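CRISPR-associated protein CasA/Cse1 (Thermus thermophilus, PDB 4AN8) serves as the large subunit of the type I-E Cascade ribonucleoprotein complex and probably helps to select foreign DNA in CRISPR adaptive immunity. Local coordinates at residues A67-G70 / P71-P74; V77-W80 / W81-G84; R101-L104 / F105-E108; G368-P372 / K373-N377. All coordinates share one frame; numbering follows the deposited sequence.

Contact 1: A67-G70 / P71-P74; sequences ALSG and PRCP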
ATOM      1  N   ALA A  67     -15.358  16.154  -7.303  1.00 25.16           N
ATOM      2  CA  ALA A  67     -15.353  17.442  -7.981  1.00 25.16           C
ATOM      3  C   ALA A  67     -15.553  17.305  -9.481  1.00 25.16           C
ATOM      4  O   ALA A  67     -16.222  18.130 -10.078  1.00 25.16           O
ATOM      5  CB  ALA A  67     -14.095  18.208  -7.685  1.00 23.01           C
ATOM      6  N   LEU A  68     -14.987  16.265 -10.086  1.00 25.10           N
ATOM      7  CA  LEU A  68     -15.095  16.062 -11.533  1.00 25.10           C
ATOM      8  C   LEU A  68     -16.220  15.086 -11.877  1.00 25.10           C
ATOM      9  O   LEU A  68     -16.504  14.835 -13.041  1.00 25.10           O
ATOM     10  CB  LEU A  68     -13.770  15.560 -12.121  1.00 33.51           C
ATOM     11  CG  LEU A  68     -12.567  16.455 -11.802  1.00 33.51           C
ATOM     12  CD1 LEU A  68     -11.262  15.842 -12.266  1.00 33.51           C
ATOM     13  CD2 LEU A  68     -12.765  17.832 -12.421  1.00 33.51           C
ATOM     14  N   SER A  69     -16.834  14.513 -10.855  1.00 33.89           N
ATOM     15  CA  SER A  69     -17.939  13.608 -11.075  1.00 33.89           C
ATOM     16  C   SER A  69     -17.561  12.535 -12.095  1.00 33.89           C
ATOM     17  O   SER A  69     -18.345  12.183 -12.967  1.00 33.89           O
ATOM     18  CB  SER A  69     -19.147  14.413 -11.545  1.00 39.92           C
ATOM     19  OG  SER A  69     -20.329  13.693 -11.305  1.00 39.92           O
ATOM     20  N   GLY A  70     -16.341  12.021 -11.975  1.00 28.01           N
ATOM     21  CA  GLY A  70     -15.762  11.091 -12.944  1.00 28.01           C
ATOM     22  C   GLY A  70     -14.353  10.720 -12.494  1.00 28.01           C
ATOM     23  O   GLY A  70     -14.066  10.758 -11.304  1.00 28.01           O
ATOM     24  N   PRO A  71     -13.453  10.397 -13.441  1.00 25.36           N
ATOM     25  CA  PRO A  71     -13.699  10.416 -14.889  1.00 25.36           C
ATOM     26  C   PRO A  71     -14.618   9.277 -15.265  1.00 25.36           C
ATOM     27  O   PRO A  71     -14.450   8.186 -14.733  1.00 25.36           O
ATOM     28  CB  PRO A  71     -12.309  10.173 -15.481  1.00 24.55           C
ATOM     29  CG  PRO A  71     -11.590   9.396 -14.436  1.00 24.55           C
ATOM     30  CD  PRO A  71     -12.073   9.974 -13.131  1.00 24.55           C
ATOM     31  N   ARG A  72     -15.587   9.530 -16.139  1.00 34.39           N
ATOM     32  CA  ARG A  72     -16.491   8.481 -16.589  1.00 34.39           C
ATOM     33  C   ARG A  72     -15.801   7.548 -17.563  1.00 34.39           C
ATOM     34  O   ARG A  72     -16.203   6.410 -17.730  1.00 34.39           O
ATOM     35  CB  ARG A  72     -17.725   9.076 -17.278  1.00 48.23           C
ATOM     36  CG  ARG A  72     -18.517  10.041 -16.428  1.00 48.23           C
ATOM     37  CD  ARG A  72     -19.118   9.376 -15.198  1.00 48.23           C
ATOM     38  NE  ARG A  72     -19.831  10.367 -14.396  1.00 48.23           N
ATOM     39  CZ  ARG A  72     -21.149  10.558 -14.431  1.00 48.23           C
ATOM     40  NH1 ARG A  72     -21.911   9.800 -15.206  1.00 48.23           N
ATOM     41  NH2 ARG A  72     -21.707  11.499 -13.673  1.00 48.23           N
ATOM     42  N   CYS A  73     -14.771   8.038 -18.231  1.00 27.13           N
ATOM     43  CA  CYS A  73     -14.131   7.256 -19.285  1.00 27.13           C
ATOM     44  C   CYS A  73     -12.640   7.428 -19.217  1.00 27.13           C
ATOM     45  O   CYS A  73     -12.187   8.490 -18.832  1.00 27.13           O
ATOM     46  CB  CYS A  73     -14.602   7.738 -20.653  1.00 65.67           C
ATOM     47  SG  CYS A  73     -16.321   7.402 -20.934  1.00 65.67           S
ATOM     48  N   PRO A  74     -11.877   6.396 -19.617  1.00 31.71           N
ATOM     49  CA  PRO A  74     -10.421   6.543 -19.662  1.00 31.71           C
ATOM     50  C   PRO A  74     -10.043   7.654 -20.631  1.00 31.71           C
ATOM     51  O   PRO A  74      -9.051   8.341 -20.387  1.00 31.71           O
ATOM     52  CB  PRO A  74      -9.925   5.183 -20.169  1.00 25.39           C
ATOM     53  CG  PRO A  74     -11.087   4.235 -20.021  1.00 25.39           C
ATOM     54  CD  PRO A  74     -12.334   5.064 -20.064  1.00 25.39           C
TER
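R72 reaches back over the turn to S69. Its NE lies 2.7 Å from S69 O, and the N-H points almost straight at that oxygen (168°). The oxygen sits near the guanidinium plane, at the edge, while NE lies somewhat to one side of the carbonyl plane. The R72 side chain bends at chi2 (-64°), which turns CD and NE back toward the preceding residues.

The tight part is the backbone that follows S69. Helix 50-67 ends in a Schellman motif: S69 has positive phi and G70 N bonds back to H65 O. The next peptide bond, between G70 and P71, is cis. It brings G70 CA and P71 CA to 2.9 Å and bends the chain sharply. Both residues are buried. G70 O accepts a bond from H65 ND1, and the P71 backbone bonds to Y210. The pyrrolidine ring packs on D76, V77 and W80 of helix 74-83, so this corner joins the two helices.

The outer side is looser. R72 is exposed, and R72 NH2 approaches S69 OG at 3.5 Å. S69 and R72 also rest against P212, and R72 touches T211.

The acceptor is a backbone carbonyl just past a helix C-terminus. The helix end probably lends it some negative character, which would suit a cationic donor. The bond uses NE of R72, so it probably holds the side chain at NE, short of the terminal nitrogens.

Contact 2: V77-W80 / W81-G84; sequences VLDW and WRKG
The R82 guanidinium lies with one face over the backbone of the preceding turn. L78 O is 4.0 Å above that plane, over its centre, and D79 N lies on the same face. The D79 carboxylate stands nearly perpendicular to the guanidinium (planes 89° apart). Its OD1 comes 2.5 Å from R82 NH2 in a salt bridge. The hydrogen bond within it is weak, because the N-H is well off line (129°). D79 is poorly ordered, so the exact distance deserves caution. A bend at chi3 of R82 folds the guanidinium back over the helix. There R82 NH1 comes 4.0 Å from L78 CB and also pairs with E335.

These residues form the last turns of helix 74-83. R82 N donates to L78 O and K83 N to D79 O, both at 2.8 Å. W81 N bonds to V77 O. G84 ends the helix with positive phi in a Schellman motif, and its N bonds back to W81 O and, weakly, to W80 O.

The two indoles leave the helix in different directions. CG of W81 is anti to the backbone N (chi1 -172°), and the ring packs on E201 and L204 of helix 199-206 and on L332 of helix 320-333. The W80 ring instead meets L68, P87 and L204. K83 follows the polar side: its CE passes 3.8 Å from D79 O, and NZ stays 4.5 Å from D79 OD1, beyond a salt bridge.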
ATOM      1  N   VAL A  77      -9.362  10.863 -18.973  1.00 25.12           N
ATOM      2  CA  VAL A  77      -8.100  10.940 -18.247  1.00 25.12           C
ATOM      3  C   VAL A  77      -7.003  11.309 -19.236  1.00 25.12           C
ATOM      4  O   VAL A  77      -6.118  12.108 -18.931  1.00 25.12           O
ATOM      5  CB  VAL A  77      -7.770   9.598 -17.533  1.00 23.65           C
ATOM      6  CG1 VAL A  77      -6.407   9.664 -16.895  1.00 23.65           C
ATOM      7  CG2 VAL A  77      -8.827   9.294 -16.463  1.00 23.65           C
ATOM      8  N   LEU A  78      -7.091  10.724 -20.429  1.00 28.35           N
ATOM      9  CA  LEU A  78      -6.163  10.981 -21.525  1.00 28.35           C
ATOM     10  C   LEU A  78      -6.176  12.447 -21.951  1.00 28.35           C
ATOM     11  O   LEU A  78      -5.122  13.078 -22.099  1.00 28.35           O
ATOM     12  CB  LEU A  78      -6.535  10.105 -22.721  1.00 57.94           C
ATOM     13  CG  LEU A  78      -5.837   8.757 -22.820  1.00 57.94           C
ATOM     14  CD1 LEU A  78      -6.456   7.909 -23.917  1.00 57.94           C
ATOM     15  CD2 LEU A  78      -4.350   8.988 -23.076  1.00 57.94           C
ATOM     16  N   ASP A  79      -7.373  12.980 -22.152  1.00 37.73           N
ATOM     17  CA  ASP A  79      -7.526  14.408 -22.377  1.00 37.73           C
ATOM     18  C   ASP A  79      -6.729  15.198 -21.342  1.00 37.73           C
ATOM     19  O   ASP A  79      -5.881  16.011 -21.703  1.00 37.73           O
ATOM     20  CB  ASP A  79      -9.002  14.818 -22.296  1.00 86.69           C
ATOM     21  CG  ASP A  79      -9.743  14.613 -23.602  1.00 86.69           C
ATOM     22  OD1 ASP A  79      -9.192  14.976 -24.660  1.00 86.69           O
ATOM     23  OD2 ASP A  79     -10.882  14.094 -23.571  1.00 86.69           O
ATOM     24  N   TRP A  80      -7.006  14.975 -20.057  1.00 31.31           N
ATOM     25  CA  TRP A  80      -6.358  15.772 -19.021  1.00 31.31           C
ATOM     26  C   TRP A  80      -4.862  15.579 -19.070  1.00 31.31           C
ATOM     27  O   TRP A  80      -4.106  16.488 -18.760  1.00 31.31           O
ATOM     28  CB  TRP A  80      -6.899  15.427 -17.633  1.00 25.57           C
ATOM     29  CG  TRP A  80      -8.371  15.582 -17.580  1.00 25.57           C
ATOM     30  CD1 TRP A  80      -9.132  16.408 -18.356  1.00 25.57           C
ATOM     31  CD2 TRP A  80      -9.279  14.879 -16.723  1.00 25.57           C
ATOM     32  NE1 TRP A  80     -10.459  16.275 -18.026  1.00 25.57           N
ATOM     33  CE2 TRP A  80     -10.579  15.339 -17.030  1.00 25.57           C
ATOM     34  CE3 TRP A  80      -9.120  13.916 -15.722  1.00 25.57           C
ATOM     35  CZ2 TRP A  80     -11.713  14.857 -16.384  1.00 25.57           C
ATOM     36  CZ3 TRP A  80     -10.245  13.440 -15.075  1.00 25.57           C
ATOM     37  CH2 TRP A  80     -11.526  13.913 -15.406  1.00 25.57           C
ATOM     38  N   TRP A  81      -4.438  14.388 -19.457  1.00 31.64           N
ATOM     39  CA  TRP A  81      -3.020  14.116 -19.611  1.00 31.64           C
ATOM     40  C   TRP A  81      -2.462  14.996 -20.726  1.00 31.64           C
ATOM     41  O   TRP A  81      -1.440  15.645 -20.556  1.00 31.64           O
ATOM     42  CB  TRP A  81      -2.777  12.638 -19.947  1.00 26.98           C
ATOM     43  CG  TRP A  81      -1.346  12.276 -19.925  1.00 26.98           C
ATOM     44  CD1 TRP A  81      -0.367  12.749 -20.759  1.00 26.98           C
ATOM     45  CD2 TRP A  81      -0.696  11.369 -19.017  1.00 26.98           C
ATOM     46  NE1 TRP A  81       0.845  12.195 -20.426  1.00 26.98           N
ATOM     47  CE2 TRP A  81       0.673  11.343 -19.362  1.00 26.98           C
ATOM     48  CE3 TRP A  81      -1.138  10.573 -17.952  1.00 26.98           C
ATOM     49  CZ2 TRP A  81       1.612  10.539 -18.676  1.00 26.98           C
ATOM     50  CZ3 TRP A  81      -0.197   9.787 -17.264  1.00 26.98           C
ATOM     51  CH2 TRP A  81       1.153   9.779 -17.634  1.00 26.98           C
ATOM     52  N   ARG A  82      -3.132  14.988 -21.876  1.00 37.89           N
ATOM     53  CA  ARG A  82      -2.713  15.799 -23.019  1.00 37.89           C
ATOM     54  C   ARG A  82      -2.649  17.288 -22.670  1.00 37.89           C
ATOM     55  O   ARG A  82      -1.665  17.960 -22.978  1.00 37.89           O
ATOM     56  CB  ARG A  82      -3.628  15.571 -24.234  1.00 51.38           C
ATOM     57  CG  ARG A  82      -3.203  14.410 -25.125  1.00 51.38           C
ATOM     58  CD  ARG A  82      -3.993  14.355 -26.438  1.00 51.38           C
ATOM     59  NE  ARG A  82      -5.421  14.395 -26.168  1.00 51.38           N
ATOM     60  CZ  ARG A  82      -6.189  13.322 -25.999  1.00 51.38           C
ATOM     61  NH1 ARG A  82      -5.674  12.099 -26.106  1.00 51.38           N
ATOM     62  NH2 ARG A  82      -7.482  13.475 -25.737  1.00 51.38           N
ATOM     63  N   LYS A  83      -3.688  17.798 -22.016  1.00 39.56           N
ATOM     64  CA  LYS A  83      -3.759  19.222 -21.683  1.00 39.56           C
ATOM     65  C   LYS A  83      -2.791  19.631 -20.584  1.00 39.56           C
ATOM     66  O   LYS A  83      -2.524  20.816 -20.397  1.00 39.56           O
ATOM     67  CB  LYS A  83      -5.184  19.627 -21.320  1.00 59.80           C
ATOM     68  CG  LYS A  83      -5.896  20.339 -22.448  1.00 59.80           C
ATOM     69  CD  LYS A  83      -7.399  20.318 -22.268  1.00 59.80           C
ATOM     70  CE  LYS A  83      -7.975  18.989 -22.718  1.00 59.80           C
ATOM     71  NZ  LYS A  83      -9.378  18.820 -22.245  1.00 59.80           N
ATOM     72  N   GLY A  84      -2.253  18.654 -19.858  1.00 29.78           N
ATOM     73  CA  GLY A  84      -1.314  18.972 -18.802  1.00 29.78           C
ATOM     74  C   GLY A  84      -1.974  19.471 -17.529  1.00 29.78           C
ATOM     75  O   GLY A  84      -1.336  20.132 -16.712  1.00 29.78           O
TER

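Contact 3: R101-L104 / F105-E108; sequences RFFL and FHPE
L104 and F105 sit side by side at a classic beta bulge, where both face K10. The chain turns a corner at L104. L104 pairs with F11 and F105 with K10 by backbone hydrogen bonds, so the bulge lies against the N-terminal strand 10-12.

Apolar contact comes first. The L104 and F105 side chains point the same way. L104 CD2 is 3.8 Å from F105 CE2, and L104 CG stands 4.0 Å above the F105 ring, toward its rim. L104 has CG anti to the backbone N (chi1 -168°), which carries CG and CD2 alongside the ring. Both residues also pack on L254 of strand 250-256, and the F105 ring meets Y154.

The second group is aromatic. F103 and H106 meet obliquely, with ring planes 37° apart and centroids 5.9 Å apart. The nearest atoms are F103 CD2 and H106 CD2, at 3.9 Å. F103 CD2 lies at the edge of the imidazole, near its plane. P107 CD lies over one face of the H106 ring. F103 CB also comes 3.4 Å from F105 O.

Polar contacts hold the imidazole and the backbone. L104 O accepts from Q113 NE2. H106 ND1 accepts from A109 N and also from E108 N, which is 3.0 Å from ND1 and tilted 20° from the ring plane.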
ATOM      1  N   ARG A 101     -15.994  22.355   5.546  1.00 20.97           N
ATOM      2  CA  ARG A 101     -15.812  21.016   6.113  1.00 20.97           C
ATOM      3  C   ARG A 101     -14.326  20.583   6.192  1.00 20.97           C
ATOM      4  O   ARG A 101     -14.015  19.475   6.643  1.00 20.97           O
ATOM      5  CB  ARG A 101     -16.647  19.974   5.354  1.00 24.27           C
ATOM      6  CG  ARG A 101     -18.183  20.177   5.439  1.00 24.27           C
ATOM      7  CD  ARG A 101     -18.749  19.958   6.838  1.00 24.27           C
ATOM      8  NE  ARG A 101     -18.560  18.583   7.303  1.00 24.27           N
ATOM      9  CZ  ARG A 101     -19.429  17.586   7.125  1.00 24.27           C
ATOM     10  NH1 ARG A 101     -20.579  17.800   6.497  1.00 24.27           N
ATOM     11  NH2 ARG A 101     -19.150  16.368   7.592  1.00 24.27           N
ATOM     12  N   PHE A 102     -13.414  21.466   5.795  1.00 23.88           N
ATOM     13  CA  PHE A 102     -11.997  21.104   5.723  1.00 23.88           C
ATOM     14  C   PHE A 102     -11.131  21.787   6.753  1.00 23.88           C
ATOM     15  O   PHE A 102      -9.906  21.757   6.657  1.00 23.88           O
ATOM     16  CB  PHE A 102     -11.438  21.371   4.327  1.00 19.61           C
ATOM     17  CG  PHE A 102     -11.740  20.283   3.336  1.00 19.61           C
ATOM     18  CD1 PHE A 102     -12.928  20.294   2.627  1.00 19.61           C
ATOM     19  CD2 PHE A 102     -10.842  19.226   3.145  1.00 19.61           C
ATOM     20  CE1 PHE A 102     -13.200  19.310   1.713  1.00 19.61           C
ATOM     21  CE2 PHE A 102     -11.104  18.224   2.244  1.00 19.61           C
ATOM     22  CZ  PHE A 102     -12.279  18.264   1.515  1.00 19.61           C
ATOM     23  N   PHE A 103     -11.761  22.399   7.745  1.00 20.36           N
ATOM     24  CA  PHE A 103     -11.009  22.923   8.882  1.00 20.36           C
ATOM     25  C   PHE A 103     -10.630  21.786   9.822  1.00 20.36           C
ATOM     26  O   PHE A 103     -11.459  20.936  10.179  1.00 20.36           O
ATOM     27  CB  PHE A 103     -11.789  24.004   9.649  1.00 24.15           C
ATOM     28  CG  PHE A 103     -11.918  25.321   8.916  1.00 24.15           C
ATOM     29  CD1 PHE A 103     -10.932  26.279   9.010  1.00 24.15           C
ATOM     30  CD2 PHE A 103     -13.051  25.609   8.162  1.00 24.15           C
ATOM     31  CE1 PHE A 103     -11.051  27.504   8.351  1.00 24.15           C
ATOM     32  CE2 PHE A 103     -13.175  26.840   7.496  1.00 24.15           C
ATOM     33  CZ  PHE A 103     -12.173  27.780   7.603  1.00 24.15           C
ATOM     34  N   LEU A 104      -9.359  21.786  10.221  1.00 27.34           N
ATOM     35  CA  LEU A 104      -8.851  20.797  11.157  1.00 27.34           C
ATOM     36  C   LEU A 104      -9.476  20.986  12.546  1.00 27.34           C
ATOM     37  O   LEU A 104      -9.698  20.016  13.264  1.00 27.34           O
ATOM     38  CB  LEU A 104      -7.325  20.902  11.249  1.00 18.67           C
ATOM     39  CG  LEU A 104      -6.622  19.754  11.967  1.00 18.67           C
ATOM     40  CD1 LEU A 104      -6.976  18.383  11.296  1.00 18.67           C
ATOM     41  CD2 LEU A 104      -5.111  19.989  12.075  1.00 18.67           C
ATOM     42  N   PHE A 105      -9.717  22.239  12.927  1.00 23.39           N
ATOM     43  CA  PHE A 105     -10.427  22.577  14.178  1.00 23.39           C
ATOM     44  C   PHE A 105     -11.661  23.415  13.835  1.00 23.39           C
ATOM     45  O   PHE A 105     -11.585  24.382  13.061  1.00 23.39           O
ATOM     46  CB  PHE A 105      -9.529  23.347  15.155  1.00 19.94           C
ATOM     47  CG  PHE A 105      -8.219  22.673  15.421  1.00 19.94           C
ATOM     48  CD1 PHE A 105      -8.107  21.713  16.412  1.00 19.94           C
ATOM     49  CD2 PHE A 105      -7.098  22.994  14.660  1.00 19.94           C
ATOM     50  CE1 PHE A 105      -6.889  21.071  16.652  1.00 19.94           C
ATOM     51  CE2 PHE A 105      -5.852  22.367  14.891  1.00 19.94           C
ATOM     52  CZ  PHE A 105      -5.747  21.399  15.872  1.00 19.94           C
ATOM     53  N   HIS A 106     -12.798  23.021  14.397  1.00 28.90           N
ATOM     54  CA  HIS A 106     -14.075  23.594  14.015  1.00 28.90           C
ATOM     55  C   HIS A 106     -15.087  23.261  15.091  1.00 28.90           C
ATOM     56  O   HIS A 106     -15.118  22.136  15.583  1.00 28.90           O
ATOM     57  CB  HIS A 106     -14.517  23.011  12.680  1.00 30.84           C
ATOM     58  CG  HIS A 106     -15.583  23.801  12.001  1.00 30.84           C
ATOM     59  ND1 HIS A 106     -16.920  23.668  12.311  1.00 30.84           N
ATOM     60  CD2 HIS A 106     -15.511  24.749  11.035  1.00 30.84           C
ATOM     61  CE1 HIS A 106     -17.629  24.492  11.557  1.00 30.84           C
ATOM     62  NE2 HIS A 106     -16.797  25.160  10.775  1.00 30.84           N
ATOM     63  N   PRO A 107     -15.930  24.231  15.463  1.00 31.71           N
ATOM     64  CA  PRO A 107     -16.866  23.944  16.563  1.00 31.71           C
ATOM     65  C   PRO A 107     -17.952  22.932  16.190  1.00 31.71           C
ATOM     66  O   PRO A 107     -18.484  22.301  17.092  1.00 31.71           O
ATOM     67  CB  PRO A 107     -17.486  25.314  16.865  1.00 41.39           C
ATOM     68  CG  PRO A 107     -17.371  26.068  15.587  1.00 41.39           C
ATOM     69  CD  PRO A 107     -16.097  25.592  14.922  1.00 41.39           C
ATOM     70  N   GLU A 108     -18.242  22.762  14.898  1.00 33.71           N
ATOM     71  CA  GLU A 108     -19.354  21.931  14.443  1.00 33.71           C
ATOM     72  C   GLU A 108     -18.952  20.736  13.577  1.00 33.71           C
ATOM     73  O   GLU A 108     -19.570  19.663  13.660  1.00 33.71           O
ATOM     74  CB  GLU A 108     -20.368  22.778  13.666  1.00100.06           C
ATOM     75  CG  GLU A 108     -21.162  23.753  14.516  1.00100.06           C
ATOM     76  CD  GLU A 108     -22.096  23.050  15.483  1.00100.06           C
ATOM     77  OE1 GLU A 108     -22.829  22.135  15.047  1.00100.06           O
ATOM     78  OE2 GLU A 108     -22.091  23.408  16.683  1.00100.06           O
TER

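Contact 4: G368-P372 / K373-N377; sequences GLLTP and KAEEN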
ATOM      1  N   GLY A 368       3.167  -3.970 -21.512  1.00 40.62           N
ATOM      2  CA  GLY A 368       2.233  -5.004 -21.930  1.00 40.62           C
ATOM      3  C   GLY A 368       1.924  -6.011 -20.839  1.00 40.62           C
ATOM      4  O   GLY A 368       1.617  -7.169 -21.121  1.00 40.62           O
ATOM      5  N   LEU A 369       1.976  -5.557 -19.590  1.00 33.45           N
ATOM      6  CA  LEU A 369       1.899  -6.456 -18.448  1.00 33.45           C
ATOM      7  C   LEU A 369       0.646  -7.326 -18.508  1.00 33.45           C
ATOM      8  O   LEU A 369       0.715  -8.533 -18.274  1.00 33.45           O
ATOM      9  CB  LEU A 369       1.985  -5.676 -17.124  1.00 33.00           C
ATOM     10  CG  LEU A 369       1.737  -6.521 -15.869  1.00 33.00           C
ATOM     11  CD1 LEU A 369       2.857  -7.538 -15.725  1.00 33.00           C
ATOM     12  CD2 LEU A 369       1.593  -5.675 -14.609  1.00 33.00           C
ATOM     13  N   LEU A 370      -0.492  -6.738 -18.858  1.00 37.74           N
ATOM     14  CA  LEU A 370      -1.748  -7.488 -18.804  1.00 37.74           C
ATOM     15  C   LEU A 370      -2.182  -8.143 -20.121  1.00 37.74           C
ATOM     16  O   LEU A 370      -3.370  -8.322 -20.370  1.00 37.74           O
ATOM     17  CB  LEU A 370      -2.880  -6.632 -18.217  1.00 32.32           C
ATOM     18  CG  LEU A 370      -2.758  -6.241 -16.735  1.00 32.32           C
ATOM     19  CD1 LEU A 370      -4.002  -5.523 -16.247  1.00 32.32           C
ATOM     20  CD2 LEU A 370      -2.493  -7.449 -15.856  1.00 32.32           C
ATOM     21  N   THR A 371      -1.217  -8.509 -20.958  1.00 38.50           N
ATOM     22  CA  THR A 371      -1.492  -9.315 -22.155  1.00 38.50           C
ATOM     23  C   THR A 371      -1.255 -10.795 -21.828  1.00 38.50           C
ATOM     24  O   THR A 371      -0.530 -11.106 -20.885  1.00 38.50           O
ATOM     25  CB  THR A 371      -0.575  -8.899 -23.324  1.00 35.33           C
ATOM     26  OG1 THR A 371       0.789  -9.127 -22.960  1.00 35.33           O
ATOM     27  CG2 THR A 371      -0.751  -7.411 -23.646  1.00 35.33           C
ATOM     28  N   PRO A 372      -1.869 -11.714 -22.601  1.00 36.49           N
ATOM     29  CA  PRO A 372      -1.731 -13.165 -22.373  1.00 36.49           C
ATOM     30  C   PRO A 372      -0.286 -13.660 -22.397  1.00 36.49           C
ATOM     31  O   PRO A 372       0.081 -14.532 -21.618  1.00 36.49           O
ATOM     32  CB  PRO A 372      -2.510 -13.779 -23.545  1.00 36.82           C
ATOM     33  CG  PRO A 372      -3.535 -12.753 -23.885  1.00 36.82           C
ATOM     34  CD  PRO A 372      -2.852 -11.419 -23.664  1.00 36.82           C
ATOM     35  N   LYS A 373       0.525 -13.111 -23.289  1.00 34.54           N
ATOM     36  CA  LYS A 373       1.910 -13.535 -23.392  1.00 34.54           C
ATOM     37  C   LYS A 373       2.690 -13.112 -22.146  1.00 34.54           C
ATOM     38  O   LYS A 373       3.301 -13.949 -21.482  1.00 34.54           O
ATOM     39  CB  LYS A 373       2.558 -12.989 -24.675  1.00 76.34           C
ATOM     40  CG  LYS A 373       4.083 -13.079 -24.733  1.00 76.34           C
ATOM     41  CD  LYS A 373       4.627 -14.437 -24.279  1.00 76.34           C
ATOM     42  CE  LYS A 373       4.246 -15.564 -25.219  1.00 76.34           C
ATOM     43  NZ  LYS A 373       4.906 -16.845 -24.826  1.00 76.34           N
ATOM     44  N   ALA A 374       2.655 -11.818 -21.829  1.00 31.61           N
ATOM     45  CA  ALA A 374       3.290 -11.336 -20.609  1.00 31.61           C
ATOM     46  C   ALA A 374       2.777 -12.099 -19.386  1.00 31.61           C
ATOM     47  O   ALA A 374       3.562 -12.511 -18.542  1.00 31.61           O
ATOM     48  CB  ALA A 374       3.081  -9.835 -20.448  1.00 26.55           C
ATOM     49  N   GLU A 375       1.469 -12.305 -19.288  1.00 32.38           N
ATOM     50  CA  GLU A 375       0.932 -13.007 -18.123  1.00 32.38           C
ATOM     51  C   GLU A 375       1.492 -14.424 -18.085  1.00 32.38           C
ATOM     52  O   GLU A 375       1.826 -14.943 -17.022  1.00 32.38           O
ATOM     53  CB  GLU A 375      -0.598 -12.994 -18.102  1.00 48.92           C
ATOM     54  CG  GLU A 375      -1.165 -11.595 -17.831  1.00 48.92           C
ATOM     55  CD  GLU A 375      -2.676 -11.546 -17.667  1.00 48.92           C
ATOM     56  OE1 GLU A 375      -3.317 -12.598 -17.454  1.00 48.92           O
ATOM     57  OE2 GLU A 375      -3.230 -10.435 -17.743  1.00 48.92           O
ATOM     58  N   GLU A 376       1.612 -15.029 -19.264  1.00 37.86           N
ATOM     59  CA  GLU A 376       2.142 -16.376 -19.402  1.00 37.86           C
ATOM     60  C   GLU A 376       3.587 -16.410 -18.934  1.00 37.86           C
ATOM     61  O   GLU A 376       3.972 -17.277 -18.147  1.00 37.86           O
ATOM     62  CB  GLU A 376       2.041 -16.831 -20.862  1.00107.78           C
ATOM     63  CG  GLU A 376       3.018 -17.923 -21.271  1.00107.78           C
ATOM     64  CD  GLU A 376       3.058 -18.133 -22.780  1.00107.78           C
ATOM     65  OE1 GLU A 376       1.988 -18.077 -23.426  1.00107.78           O
ATOM     66  OE2 GLU A 376       4.164 -18.346 -23.323  1.00107.78           O
ATOM     67  N   ASN A 377       4.381 -15.458 -19.409  1.00 33.89           N
ATOM     68  CA  ASN A 377       5.774 -15.354 -18.982  1.00 33.89           C
ATOM     69  C   ASN A 377       5.917 -15.177 -17.470  1.00 33.89           C
ATOM     70  O   ASN A 377       6.783 -15.797 -16.844  1.00 33.89           O
ATOM     71  CB  ASN A 377       6.495 -14.226 -19.715  1.00 45.29           C
ATOM     72  CG  ASN A 377       6.753 -14.558 -21.153  1.00 45.29           C
ATOM     73  OD1 ASN A 377       6.838 -15.731 -21.517  1.00 45.29           O
ATOM     74  ND2 ASN A 377       6.863 -13.534 -21.995  1.00 45.29           N
TER
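T371 caps the N-terminus of helix 372-403 through A374 N, and a type I beta turn from G368 to T371 leads into it. T371 is the N-cap residue. Its hydroxyl works twice.

Hydrogen bonds form the first group. T371 OG1 accepts from A374 N, but weakly, at 3.5 Å. The same OG1 donates to G368 O at 2.8 Å, in the carbonyl plane. G368 O also takes T371 N, so two donors grip it and tie the turn to the cap. The T371 hydroxyl lies between the backbone N and the carbonyl carbon (chi1 62°), which lets it face both partners. The first helical bonds follow: E375 N to T371 O at 2.8 Å, and E376 N to P372 O at 2.9 Å. G368 N and L370 N donate to the carboxylates of E449 and E326.

Charge forms the second group. The E375 chain runs extended beyond CG back past the cap. Its OE1 pairs with R313, which also touches P372. This salt bridge probably favours the ionised carboxylate and limits its rotation.

Van der Waals contact is the third group. The L370 and E375 side chains pass each other at an angle, and L370 CD2 lies 3.6 Å from E375 OE2. E375 CG rests against T371 O. L369 and A374 both pack on V448. The A374 methyl points into the turn, where its CB lies 3.1 Å from G368 O and 3.5 Å from L369 O.

The contacts follow one another along the chain in the order of their numbers. Contacts 1 and 2 are neighbours, with centres about 12 Å apart. Contact 1 is the loop between helices 50-67 and 74-83, and contact 2 is the end of the second helix. They touch where L68 CD1 meets W80 CH2 at 3.7 Å. Contact 3 comes after helix 88-98, against strand 10-12; its centre is about 34 Å from that of contact 2. Contact 4 begins the long helix 372-403. Contacts 3 and 4 lie on opposite sides of the chain's centre, their own centres about 48 Å apart. The four mark two helix C-terminal ends, a beta bulge and a helix N-terminus.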